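Local coordinates for protein PppA (Pseudomonas aeruginosa, PDB 6JKV) that probably acts as a metal-dependent serine/threonine phosphatase of the PP2C family, binding manganese, and is a key regulatory component of the type VI secretion system, at residues F71-I83 with A95-V107. Sequence-based numbering, arbitrary orientation.
Sequences FVSSLIVDTLRRI and ALRTGLAQVNERV
The roughly antiparallel helix pair that covers one sheet of the PP2C beta-sandwich meets here, with Ile76 packed on Val103 and, a turn further along, Thr79 on Gly99. The axes run at 144° to each other and approach to 9.6 Å; no hydrogen bond joins the segments, and the contact is largely apolar. Toward the Ile83 and Ala95 end, Gly99 suits its place because a CB there would clash with the Ile83 CD1 methyl, which ends 3.6 Å from Ala95 O, while Ile83 CG2 touches Ala95 CB. Val103 spreads its two methyls between neighbouring turns of 71-83. CG1, placed anti to the backbone N (chi1 168°), lies 3.8 Å from Ile76 CG1, and CG2 meets the CB, OG1 and CG2 atoms of Thr79. A threonine suits this place because its hydroxyl turns back to its own helix: Thr79 OG1 donates to Leu75 O over 2.7 Å, on the opposite face of that carbonyl plane from Thr79 N, leaving CG2 to pack near Gly99 O. Deeper, Leu80 CD2 lies 4.0 Å from Leu100 CD2 and also touches Leu96, while Ile76 and Leu100 rest on Leu123 of strand 120-129. At the other end, Val72 CG2 abuts Val107 CG1 at 3.7 Å; this end lies near the metal site, with a bound manganese about 10 Å from the Val72 side chain. The partly exposed border uses longer side chains. Leu75 CD2 packs on the aliphatic CG of Arg106, whose chain bends at chi2 and whose NH1 is held by Gln109 and Glu110. Phe71 has its cation-pi partner in Arg114; its ring meets Arg106 obliquely, the ring and guanidinium planes 72° apart, with Phe71 CZ 4.2 Å from Arg106 NH2.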
loop_
_atom_site.group_PDB
_atom_site.type_symbol
_atom_site.label_atom_id
_atom_site.label_comp_id
_atom_site.label_asym_id
_atom_site.label_seq_id
_atom_site.Cartn_x
_atom_site.Cartn_y
_atom_site.Cartn_z
ATOM N N PHE A 71 4.969 14.803 1.179
ATOM C CA PHE A 71 3.796 15.703 1.078
ATOM C C PHE A 71 2.598 14.932 0.508
ATOM O O PHE A 71 1.506 14.965 1.110
ATOM C CB PHE A 71 4.130 16.922 0.220
ATOM C CG PHE A 71 2.932 17.646 -0.342
ATOM C CD1 PHE A 71 2.077 18.347 0.489
ATOM C CD2 PHE A 71 2.659 17.621 -1.701
ATOM C CE1 PHE A 71 0.977 19.013 -0.029
ATOM C CE2 PHE A 71 1.555 18.279 -2.217
ATOM C CZ PHE A 71 0.717 18.981 -1.381
ATOM N N VAL A 72 2.786 14.242 -0.615
ATOM C CA VAL A 72 1.670 13.540 -1.314
ATOM C C VAL A 72 1.237 12.327 -0.481
ATOM O O VAL A 72 0.027 12.116 -0.322
ATOM C CB VAL A 72 2.058 13.138 -2.745
ATOM C CG1 VAL A 72 0.917 12.416 -3.433
ATOM C CG2 VAL A 72 2.483 14.338 -3.577
ATOM N N SER A 73 2.183 11.547 0.036
ATOM C CA SER A 73 1.862 10.293 0.768
ATOM C C SER A 73 1.120 10.634 2.064
ATOM O O SER A 73 0.151 9.931 2.382
ATOM C CB SER A 73 3.090 9.430 1.006
ATOM O OG SER A 73 4.036 10.046 1.872
ATOM N N SER A 74 1.530 11.702 2.758
ATOM C CA SER A 74 0.889 12.138 4.021
ATOM C C SER A 74 -0.496 12.707 3.710
ATOM O O SER A 74 -1.429 12.409 4.479
ATOM C CB SER A 74 1.747 13.101 4.794
ATOM O OG SER A 74 2.215 14.129 3.953
ATOM N N LEU A 75 -0.630 13.476 2.622
ATOM C CA LEU A 75 -1.942 14.028 2.181
ATOM C C LEU A 75 -2.902 12.867 1.894
ATOM O O LEU A 75 -4.098 12.970 2.225
ATOM C CB LEU A 75 -1.771 14.916 0.943
ATOM C CG LEU A 75 -3.078 15.483 0.382
ATOM C CD1 LEU A 75 -3.815 16.301 1.431
ATOM C CD2 LEU A 75 -2.835 16.318 -0.869
ATOM N N ILE A 76 -2.398 11.802 1.276
ATOM C CA ILE A 76 -3.202 10.581 1.010
ATOM C C ILE A 76 -3.733 10.038 2.340
ATOM O O ILE A 76 -4.959 9.844 2.458
ATOM C CB ILE A 76 -2.370 9.532 0.253
ATOM C CG1 ILE A 76 -2.282 9.856 -1.239
ATOM C CG2 ILE A 76 -2.912 8.134 0.490
ATOM C CD1 ILE A 76 -1.248 9.037 -1.967
ATOM N N VAL A 77 -2.837 9.771 3.294
ATOM C CA VAL A 77 -3.211 9.060 4.547
ATOM C C VAL A 77 -4.166 9.952 5.348
ATOM O O VAL A 77 -5.146 9.416 5.886
ATOM C CB VAL A 77 -1.989 8.597 5.369
ATOM C CG1 VAL A 77 -1.150 7.580 4.602
ATOM C CG2 VAL A 77 -1.127 9.751 5.823
ATOM N N ASP A 78 -3.925 11.261 5.387
ATOM C CA ASP A 78 -4.775 12.205 6.160
ATOM C C ASP A 78 -6.156 12.355 5.518
ATOM O O ASP A 78 -7.141 12.432 6.278
ATOM C CB ASP A 78 -4.135 13.586 6.290
ATOM C CG ASP A 78 -2.849 13.594 7.098
ATOM O OD1 ASP A 78 -2.589 12.596 7.815
ATOM O OD2 ASP A 78 -2.102 14.590 6.989
ATOM N N THR A 79 -6.226 12.460 4.189
ATOM C CA THR A 79 -7.515 12.586 3.463
ATOM C C THR A 79 -8.334 11.306 3.661
ATOM O O THR A 79 -9.558 11.400 3.898
ATOM C CB THR A 79 -7.303 12.898 1.973
ATOM O OG1 THR A 79 -6.541 14.103 1.850
ATOM C CG2 THR A 79 -8.619 13.034 1.232
ATOM N N LEU A 80 -7.687 10.141 3.583
ATOM C CA LEU A 80 -8.408 8.849 3.699
ATOM C C LEU A 80 -8.840 8.643 5.152
ATOM O O LEU A 80 -9.951 8.126 5.370
ATOM C CB LEU A 80 -7.525 7.712 3.187
ATOM C CG LEU A 80 -7.297 7.713 1.674
ATOM C CD1 LEU A 80 -6.684 6.395 1.237
ATOM C CD2 LEU A 80 -8.589 7.991 0.903
ATOM N N ARG A 81 -8.029 9.086 6.112
ATOM C CA ARG A 81 -8.355 8.918 7.546
ATOM C C ARG A 81 -9.641 9.687 7.871
ATOM O O ARG A 81 -10.465 9.166 8.646
ATOM C CB ARG A 81 -7.191 9.373 8.434
ATOM C CG ARG A 81 -7.347 8.962 9.893
ATOM C CD ARG A 81 -6.479 9.777 10.832
ATOM N NE ARG A 81 -5.086 9.342 10.838
ATOM C CZ ARG A 81 -4.087 9.958 10.196
ATOM N NH1 ARG A 81 -4.304 11.058 9.482
ATOM N NH2 ARG A 81 -2.857 9.480 10.290
ATOM N N ARG A 82 -9.834 10.869 7.283
ATOM C CA ARG A 82 -10.950 11.759 7.683
ATOM C C ARG A 82 -12.272 11.261 7.088
ATOM O O ARG A 82 -13.331 11.741 7.527
ATOM C CB ARG A 82 -10.658 13.212 7.305
ATOM C CG ARG A 82 -11.264 13.690 5.996
ATOM C CD ARG A 82 -11.302 15.212 5.980
ATOM N NE ARG A 82 -10.117 15.759 6.630
ATOM C CZ ARG A 82 -8.910 15.841 6.067
ATOM N NH1 ARG A 82 -8.723 15.443 4.818
ATOM N NH2 ARG A 82 -7.890 16.337 6.750
ATOM N N ILE A 83 -12.240 10.351 6.117
ATOM C CA ILE A 83 -13.487 9.853 5.471
ATOM C C ILE A 83 -14.305 9.070 6.495
ATOM O O ILE A 83 -13.798 8.149 7.125
ATOM C CB ILE A 83 -13.175 9.012 4.229
ATOM C CG1 ILE A 83 -12.611 9.896 3.113
ATOM C CG2 ILE A 83 -14.412 8.233 3.789
ATOM C CD1 ILE A 83 -12.118 9.121 1.926
ATOM N N ALA A 95 -16.519 6.335 -1.637
ATOM C CA ALA A 95 -16.030 7.528 -0.908
ATOM C C ALA A 95 -14.500 7.563 -0.947
ATOM O O ALA A 95 -13.950 8.668 -1.106
ATOM C CB ALA A 95 -16.546 7.541 0.513
ATOM N N LEU A 96 -13.841 6.403 -0.813
ATOM C CA LEU A 96 -12.361 6.313 -0.888
ATOM C C LEU A 96 -11.893 6.759 -2.274
ATOM O O LEU A 96 -10.932 7.557 -2.345
ATOM C CB LEU A 96 -11.899 4.885 -0.591
ATOM C CG LEU A 96 -12.177 4.373 0.822
ATOM C CD1 LEU A 96 -12.042 2.865 0.868
ATOM C CD2 LEU A 96 -11.245 5.019 1.835
ATOM N N ARG A 97 -12.549 6.258 -3.323
ATOM C CA ARG A 97 -12.235 6.622 -4.729
ATOM C C ARG A 97 -12.319 8.141 -4.901
ATOM O O ARG A 97 -11.394 8.724 -5.513
ATOM C CB ARG A 97 -13.188 5.943 -5.715
ATOM C CG ARG A 97 -12.886 4.472 -5.940
ATOM C CD ARG A 97 -13.894 3.853 -6.877
ATOM N NE ARG A 97 -13.515 2.530 -7.349
ATOM C CZ ARG A 97 -12.763 2.283 -8.419
ATOM N NH1 ARG A 97 -12.264 3.278 -9.141
ATOM N NH2 ARG A 97 -12.517 1.032 -8.773
ATOM N N THR A 98 -13.379 8.758 -4.380
ATOM C CA THR A 98 -13.627 10.210 -4.539
ATOM C C THR A 98 -12.536 10.983 -3.802
ATOM O O THR A 98 -12.025 11.979 -4.366
ATOM C CB THR A 98 -15.018 10.621 -4.045
ATOM O OG1 THR A 98 -15.994 9.968 -4.854
ATOM C CG2 THR A 98 -15.229 12.116 -4.125
ATOM N N GLY A 99 -12.205 10.548 -2.583
ATOM C CA GLY A 99 -11.132 11.158 -1.783
ATOM C C GLY A 99 -9.812 11.130 -2.527
ATOM O O GLY A 99 -9.087 12.134 -2.490
ATOM N N LEU A 100 -9.513 10.012 -3.187
ATOM C CA LEU A 100 -8.249 9.849 -3.942
ATOM C C LEU A 100 -8.262 10.751 -5.183
ATOM O O LEU A 100 -7.204 11.360 -5.485
ATOM C CB LEU A 100 -8.053 8.373 -4.288
ATOM C CG LEU A 100 -7.691 7.496 -3.085
ATOM C CD1 LEU A 100 -7.559 6.042 -3.496
ATOM C CD2 LEU A 100 -6.406 7.986 -2.438
ATOM N N ALA A 101 -9.408 10.878 -5.857
ATOM C CA ALA A 101 -9.545 11.800 -7.009
ATOM C C ALA A 101 -9.222 13.233 -6.561
ATOM O O ALA A 101 -8.453 13.924 -7.269
ATOM C CB ALA A 101 -10.920 11.700 -7.615
ATOM N N GLN A 102 -9.765 13.650 -5.412
ATOM C CA GLN A 102 -9.550 15.014 -4.864
ATOM C C GLN A 102 -8.069 15.208 -4.523
ATOM O O GLN A 102 -7.533 16.298 -4.813
ATOM C CB GLN A 102 -10.395 15.262 -3.615
ATOM C CG GLN A 102 -11.896 15.173 -3.840
ATOM C CD GLN A 102 -12.665 15.038 -2.544
ATOM O OE1 GLN A 102 -12.103 14.790 -1.472
ATOM N NE2 GLN A 102 -13.981 15.182 -2.634
ATOM N N VAL A 103 -7.436 14.192 -3.928
ATOM C CA VAL A 103 -5.984 14.244 -3.601
ATOM C C VAL A 103 -5.194 14.403 -4.902
ATOM O O VAL A 103 -4.268 15.245 -4.948
ATOM C CB VAL A 103 -5.530 13.004 -2.813
ATOM C CG1 VAL A 103 -4.017 12.923 -2.755
ATOM C CG2 VAL A 103 -6.113 12.993 -1.410
ATOM N N ASN A 104 -5.548 13.615 -5.920
ATOM C CA ASN A 104 -4.864 13.633 -7.238
ATOM C C ASN A 104 -4.908 15.047 -7.818
ATOM O O ASN A 104 -3.860 15.543 -8.284
ATOM C CB ASN A 104 -5.488 12.631 -8.209
ATOM C CG ASN A 104 -4.724 12.533 -9.511
ATOM O OD1 ASN A 104 -3.639 11.958 -9.551
ATOM N ND2 ASN A 104 -5.277 13.093 -10.575
ATOM N N GLU A 105 -6.087 15.669 -7.791
ATOM C CA GLU A 105 -6.289 17.015 -8.384
ATOM C C GLU A 105 -5.483 18.073 -7.612
ATOM O O GLU A 105 -4.845 18.938 -8.260
ATOM C CB GLU A 105 -7.773 17.360 -8.404
ATOM C CG GLU A 105 -8.067 18.632 -9.174
ATOM C CD GLU A 105 -9.305 19.328 -8.654
ATOM O OE1 GLU A 105 -9.233 19.860 -7.533
ATOM O OE2 GLU A 105 -10.346 19.295 -9.344
ATOM N N ARG A 106 -5.520 18.024 -6.277
ATOM C CA ARG A 106 -4.769 18.971 -5.414
ATOM C C ARG A 106 -3.265 18.853 -5.706
ATOM O O ARG A 106 -2.588 19.901 -5.817
ATOM C CB ARG A 106 -5.072 18.705 -3.940
ATOM C CG ARG A 106 -4.059 19.295 -2.969
ATOM C CD ARG A 106 -4.409 20.709 -2.563
ATOM N NE ARG A 106 -3.422 21.240 -1.636
ATOM C CZ ARG A 106 -2.412 22.043 -1.962
ATOM N NH1 ARG A 106 -2.233 22.449 -3.208
ATOM N NH2 ARG A 106 -1.583 22.461 -1.024
ATOM N N VAL A 107 -2.756 17.623 -5.812
ATOM C CA VAL A 107 -1.307 17.366 -6.035
ATOM C C VAL A 107 -0.936 17.891 -7.423
ATOM O O VAL A 107 0.126 18.537 -7.555
ATOM C CB VAL A 107 -0.953 15.879 -5.843
ATOM C CG1 VAL A 107 0.409 15.542 -6.429
ATOM C CG2 VAL A 107 -1.002 15.508 -4.372
#